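Local coordinates for periplasmic binding protein/LacI transcriptional regulator (Burkholderia multivorans, PDB 4YLE) that probably binds a simple sugar in the periplasm and hands it to an ABC transporter for uptake into the cell, at residues 76-81 against 100-105; 123-128 against 176-181. One frame throughout, in Å; residues are numbered along the deposited sequence.

Contact 1. Residues 76-81 against 100-105; sequences TDTANQ and PADSKA
Thr-78 and Ala-101 bring the two backbones closest, 5.5 Å between their CA atoms, where the first turn of helix 78-90 sits against the loop that follows strand 95-98. The direct polar link comes from Gln-81: its amide oxygen OE1 accepts from Ala-101 N at 2.7 Å, with an N-H...O angle of 157° and the donor tilted slightly from the carbonyl plane. An extended chain, with CG anti to the backbone N (chi1 -163°), carries this amide across to the loop. Its NE2 bonds to Ala-99 O and Met-39 O, so the buried amide is held at both ends. Thr-78 faces the loop with both branches. CG2 lies 3.8 Å from Ala-105 CB, while one water bridges OG1 to Ala-101 O, donating to the carbonyl; a second lies between OG1 and Asp-102 OD2, at distances so short that this bridge is doubtful. Asp-102 OD1 turns back on its own loop and accepts from Lys-104 N at 2.9 Å, nearly along its C-O axis, and from Ala-105 N at 3.0 Å, from above the carboxylate plane. On the helix side, Asp-77 is the N-cap and its OD1 takes Asn-80 N. Asp-102 thus closes an Asx turn and, through Ala-105 N, an Asx motif ahead of helix 107-115, at the C-terminal ends of parallel strands 66-72 and 95-98 of the mixed sheet, where periplasmic binding proteins place their ligand cleft.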
loop_
_atom_site.group_PDB
_atom_site.type_symbol
_atom_site.label_atom_id
_atom_site.label_comp_id
_atom_site.label_asym_id
_atom_site.label_seq_id
_atom_site.Cartn_x
_atom_site.Cartn_y
_atom_site.Cartn_z
ATOM N N THR A 76 4.748 -9.557 -4.982
ATOM C CA THR A 76 4.782 -9.524 -6.439
ATOM C C THR A 76 4.084 -10.720 -7.052
ATOM O O THR A 76 4.204 -10.946 -8.248
ATOM C CB THR A 76 6.224 -9.480 -6.960
ATOM O OG1 THR A 76 6.983 -10.543 -6.364
ATOM C CG2 THR A 76 6.845 -8.157 -6.625
ATOM N N ASP A 77 3.361 -11.496 -6.245
ATOM C CA ASP A 77 2.734 -12.705 -6.781
ATOM C C ASP A 77 1.365 -12.373 -7.340
ATOM O O ASP A 77 0.335 -12.872 -6.864
ATOM C CB ASP A 77 2.604 -13.823 -5.739
ATOM C CG ASP A 77 2.364 -15.184 -6.390
ATOM O OD1 ASP A 77 2.219 -15.217 -7.628
ATOM O OD2 ASP A 77 2.310 -16.220 -5.693
ATOM N N THR A 78 1.376 -11.532 -8.366
ATOM C CA THR A 78 0.174 -11.181 -9.118
ATOM C C THR A 78 -0.576 -12.421 -9.602
ATOM O O THR A 78 -1.807 -12.499 -9.483
ATOM C CB THR A 78 0.540 -10.288 -10.325
ATOM O OG1 THR A 78 1.181 -9.096 -9.847
ATOM C CG2 THR A 78 -0.685 -9.899 -11.119
ATOM N N ALA A 79 0.156 -13.389 -10.161
ATOM C CA ALA A 79 -0.488 -14.587 -10.730
ATOM C C ALA A 79 -1.419 -15.276 -9.711
ATOM O O ALA A 79 -2.589 -15.598 -10.006
ATOM C CB ALA A 79 0.578 -15.579 -11.235
ATOM N N ASN A 80 -0.894 -15.488 -8.507
ATOM C CA ASN A 80 -1.664 -16.123 -7.461
ATOM C C ASN A 80 -2.808 -15.248 -6.960
ATOM O O ASN A 80 -3.841 -15.757 -6.532
ATOM C CB ASN A 80 -0.790 -16.494 -6.269
ATOM C CG ASN A 80 -1.481 -17.486 -5.355
ATOM O OD1 ASN A 80 -2.118 -18.435 -5.829
ATOM N ND2 ASN A 80 -1.391 -17.270 -4.053
ATOM N N GLN A 81 -2.622 -13.936 -6.950
ATOM C CA GLN A 81 -3.717 -13.094 -6.497
ATOM C C GLN A 81 -4.860 -13.273 -7.474
ATOM O O GLN A 81 -6.002 -13.397 -7.063
ATOM C CB GLN A 81 -3.327 -11.632 -6.399
ATOM C CG GLN A 81 -4.342 -10.844 -5.547
ATOM C CD GLN A 81 -4.003 -9.388 -5.434
ATOM O OE1 GLN A 81 -3.836 -8.713 -6.442
ATOM N NE2 GLN A 81 -3.910 -8.880 -4.200
ATOM N N PRO A 100 -5.172 -4.684 -4.984
ATOM C CA PRO A 100 -4.542 -5.408 -6.102
ATOM C C PRO A 100 -3.021 -5.311 -6.129
ATOM O O PRO A 100 -2.458 -4.248 -5.835
ATOM C CB PRO A 100 -5.166 -4.740 -7.334
ATOM C CG PRO A 100 -5.595 -3.411 -6.892
ATOM C CD PRO A 100 -5.964 -3.528 -5.445
ATOM N N ALA A 101 -2.369 -6.418 -6.470
ATOM C CA ALA A 101 -0.906 -6.488 -6.496
ATOM C C ALA A 101 -0.316 -5.744 -7.695
ATOM O O ALA A 101 0.878 -5.385 -7.693
ATOM C CB ALA A 101 -0.455 -7.936 -6.515
ATOM N N ASP A 102 -1.160 -5.546 -8.711
ATOM C CA ASP A 102 -0.813 -4.876 -9.967
ATOM C C ASP A 102 -2.017 -4.041 -10.397
ATOM O O ASP A 102 -3.124 -4.558 -10.417
ATOM C CB ASP A 102 -0.469 -5.913 -11.030
ATOM C CG ASP A 102 0.099 -5.307 -12.291
ATOM O OD1 ASP A 102 -0.537 -4.405 -12.875
ATOM O OD2 ASP A 102 1.187 -5.755 -12.716
ATOM N N SER A 103 -1.823 -2.763 -10.703
ATOM C CA SER A 103 -2.959 -1.872 -11.002
ATOM C C SER A 103 -3.622 -2.141 -12.368
ATOM O O SER A 103 -4.759 -1.736 -12.611
ATOM C CB SER A 103 -2.493 -0.424 -10.936
ATOM O OG SER A 103 -2.298 -0.051 -9.569
ATOM N N LYS A 104 -2.889 -2.798 -13.255
ATOM C CA LYS A 104 -3.454 -3.175 -14.561
ATOM C C LYS A 104 -3.841 -4.648 -14.662
ATOM O O LYS A 104 -4.875 -5.008 -15.260
ATOM C CB LYS A 104 -2.454 -2.856 -15.677
ATOM C CG LYS A 104 -2.202 -1.379 -15.880
ATOM C CD LYS A 104 -1.528 -1.128 -17.226
ATOM C CE LYS A 104 -0.623 0.082 -17.224
ATOM N NZ LYS A 104 0.610 -0.164 -16.418
ATOM N N ALA A 105 -2.995 -5.505 -14.107
ATOM C CA ALA A 105 -3.095 -6.934 -14.371
ATOM C C ALA A 105 -4.288 -7.593 -13.691
ATOM O O ALA A 105 -4.731 -8.651 -14.123
ATOM C CB ALA A 105 -1.821 -7.627 -13.951
HETATM O O HOH W 1 2.973 -7.273 -8.210
HETATM O O HOH W 2 2.352 -7.701 -11.713
#

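Contact 2. Residues 123-128 against 176-181; sequences IDNRLD and TTNAQQ
Asn-125 pushes its side-chain amide against the first turn of helix 177-193, with its CA 5.3 Å from that of Asn-178. Two hydrogen bonds cross directly. Asn-178 N donates to Asn-125 OD1 at 3.1 Å with an N-H...O angle of 151°; the donor stands above the carbonyl plane rather than on a lone pair. Beside it, Thr-177 OG1 gives its proton to Arg-126 O at 2.9 Å, a bond made possible by a chi1 of -54° that sets the hydroxyl anti to the carbonyl carbon. Asn-125 ND2 donates to Pro-100 O and makes a weak bond with Ser-103 OG. That hydroxyl also bonds to both Arg-126 O and Thr-177 N, joining the two segments from outside.

Packing accounts for the other contacts between neutral groups. The amides of Asn-125 and Asn-178 are stacked with their planes 21° apart, although the side chains themselves run at about a right angle. This leaves their OD1 atoms facing each other at 3.1 Å, two acceptors without a proton between them. At the other end of the amide, Asn-125 ND2 lies 3.5 Å from the methyl CG2 of Thr-176.

The charged group is Asp-124, whose carboxylate stands almost perpendicular to the Asn-178 amide, with OD1 3.6 Å from ND2. Its OD2 forms a salt bridge with Lys-40.

With Asn-178 N-H and the N-terminal end of the helix near Asn-125 OD1, their positive field probably compensates for the closeness of the two oxygens. The interface therefore joins two lobes through neutral amide, hydroxyl and backbone groups, while Asp-124 OD1 and, weakly, Asn-178 ND2 bind the unidentified molecule modelled here, consistent with a place in the binding cleft.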
loop_
_atom_site.group_PDB
_atom_site.type_symbol
_atom_site.label_atom_id
_atom_site.label_comp_id
_atom_site.label_asym_id
_atom_site.label_seq_id
_atom_site.Cartn_x
_atom_site.Cartn_y
_atom_site.Cartn_z
ATOM N N ILE A 123 -9.609 -1.413 -2.815
ATOM C CA ILE A 123 -8.941 -0.663 -1.758
ATOM C C ILE A 123 -7.426 -0.582 -1.937
ATOM O O ILE A 123 -6.878 -1.326 -2.731
ATOM C CB ILE A 123 -9.211 -1.266 -0.367
ATOM C CG1 ILE A 123 -8.528 -2.634 -0.195
ATOM C CG2 ILE A 123 -10.755 -1.380 -0.116
ATOM C CD1 ILE A 123 -8.714 -3.268 1.221
ATOM N N ASP A 124 -6.798 0.356 -1.202
ATOM C CA ASP A 124 -5.331 0.451 -1.023
ATOM C C ASP A 124 -4.631 0.982 -2.270
ATOM O O ASP A 124 -4.168 2.126 -2.304
ATOM C CB ASP A 124 -4.760 -0.905 -0.620
ATOM C CG ASP A 124 -3.243 -0.887 -0.459
ATOM O OD1 ASP A 124 -2.688 0.191 -0.241
ATOM O OD2 ASP A 124 -2.610 -1.967 -0.533
ATOM N N ASN A 125 -4.584 0.154 -3.303
ATOM C CA ASN A 125 -3.906 0.498 -4.532
ATOM C C ASN A 125 -4.913 0.559 -5.661
ATOM O O ASN A 125 -5.555 -0.428 -5.976
ATOM C CB ASN A 125 -2.833 -0.525 -4.853
ATOM C CG ASN A 125 -2.230 -0.312 -6.203
ATOM O OD1 ASN A 125 -1.975 0.835 -6.623
ATOM N ND2 ASN A 125 -1.964 -1.420 -6.919
ATOM N N ARG A 126 -5.051 1.718 -6.264
ATOM C CA ARG A 126 -6.106 1.918 -7.227
ATOM C C ARG A 126 -5.809 1.226 -8.548
ATOM O O ARG A 126 -4.719 1.350 -9.095
ATOM C CB ARG A 126 -6.340 3.407 -7.449
ATOM C CG ARG A 126 -7.665 3.719 -8.114
ATOM C CD ARG A 126 -7.685 5.144 -8.603
ATOM N NE ARG A 126 -7.498 6.091 -7.507
ATOM C CZ ARG A 126 -8.468 6.827 -6.970
ATOM N NH1 ARG A 126 -9.725 6.752 -7.424
ATOM N NH2 ARG A 126 -8.171 7.654 -5.973
ATOM N N LEU A 127 -6.799 0.481 -9.039
ATOM C CA LEU A 127 -6.770 -0.084 -10.375
ATOM C C LEU A 127 -6.637 1.014 -11.400
ATOM O O LEU A 127 -7.087 2.132 -11.181
ATOM C CB LEU A 127 -8.038 -0.892 -10.627
ATOM C CG LEU A 127 -8.158 -2.140 -9.763
ATOM C CD1 LEU A 127 -9.580 -2.668 -9.832
ATOM C CD2 LEU A 127 -7.156 -3.217 -10.181
ATOM N N ASP A 128 -6.017 0.702 -12.527
ATOM C CA ASP A 128 -5.730 1.736 -13.500
ATOM C C ASP A 128 -7.042 2.211 -14.138
ATOM O O ASP A 128 -7.791 1.405 -14.664
ATOM C CB ASP A 128 -4.771 1.220 -14.558
ATOM C CG ASP A 128 -4.270 2.324 -15.477
ATOM O OD1 ASP A 128 -5.095 3.101 -16.012
ATOM O OD2 ASP A 128 -3.043 2.414 -15.658
ATOM N N THR A 176 2.346 -0.007 -9.839
ATOM C CA THR A 176 1.211 0.258 -8.967
ATOM C C THR A 176 1.031 1.742 -8.809
ATOM O O THR A 176 1.988 2.512 -8.725
ATOM C CB THR A 176 1.348 -0.406 -7.576
ATOM O OG1 THR A 176 2.513 0.081 -6.888
ATOM C CG2 THR A 176 1.432 -1.900 -7.727
ATOM N N THR A 177 -0.230 2.137 -8.789
ATOM C CA THR A 177 -0.564 3.516 -8.555
ATOM C C THR A 177 0.010 3.990 -7.227
ATOM O O THR A 177 0.569 5.084 -7.153
ATOM C CB THR A 177 -2.084 3.707 -8.588
ATOM O OG1 THR A 177 -2.572 3.185 -9.817
ATOM C CG2 THR A 177 -2.450 5.172 -8.458
ATOM N N ASN A 178 -0.075 3.182 -6.174
ATOM C CA ASN A 178 0.330 3.724 -4.885
ATOM C C ASN A 178 1.842 3.905 -4.818
ATOM O O ASN A 178 2.314 4.863 -4.227
ATOM C CB ASN A 178 -0.215 2.905 -3.697
ATOM C CG ASN A 178 0.165 1.454 -3.708
ATOM O OD1 ASN A 178 0.490 0.869 -4.727
ATOM N ND2 ASN A 178 0.078 0.838 -2.530
ATOM N N ALA A 179 2.593 3.031 -5.475
ATOM C CA ALA A 179 4.050 3.203 -5.555
ATOM C C ALA A 179 4.408 4.498 -6.282
ATOM O O ALA A 179 5.231 5.287 -5.795
ATOM C CB ALA A 179 4.675 2.036 -6.229
ATOM N N GLN A 180 3.775 4.734 -7.431
ATOM C CA GLN A 180 4.047 5.919 -8.220
ATOM C C GLN A 180 3.705 7.183 -7.496
ATOM O O GLN A 180 4.439 8.161 -7.555
ATOM C CB GLN A 180 3.270 5.844 -9.537
ATOM C CG GLN A 180 3.701 4.688 -10.390
ATOM C CD GLN A 180 2.700 4.322 -11.470
ATOM O OE1 GLN A 180 1.690 5.002 -11.670
ATOM N NE2 GLN A 180 2.970 3.224 -12.164
ATOM N N GLN A 181 2.582 7.177 -6.796
ATOM C CA GLN A 181 2.135 8.388 -6.132
ATOM C C GLN A 181 2.965 8.687 -4.895
ATOM O O GLN A 181 3.170 9.862 -4.573
ATOM C CB GLN A 181 0.665 8.259 -5.803
ATOM C CG GLN A 181 -0.167 8.165 -7.075
ATOM C CD GLN A 181 0.009 9.398 -7.951
ATOM O OE1 GLN A 181 0.629 9.362 -9.029
ATOM N NE2 GLN A 181 -0.477 10.504 -7.457
#

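Overall arrangement
Contact 1 closes before contact 2 opens along the chain, and their centres lie about 12 Å apart. Segments 76-81, 100-105 and 123-128 all belong to the region built on the seven-stranded mixed sheet, the latter two following its adjacent strands 95-98 and 119-123. Segment 176-181 instead follows strand 166-171 of the four-stranded parallel sheet, so contact 1 stays within one lobe and contact 2 bridges to the other. Loop 100-105 connects them: Ser-103 O lies 2.7 Å from Asp-128 N, a probable hydrogen bond. The centre of contact 1 is about 13 Å and that of contact 2 about 7 Å from the centre of the chain, contact 2 beside the bound molecule.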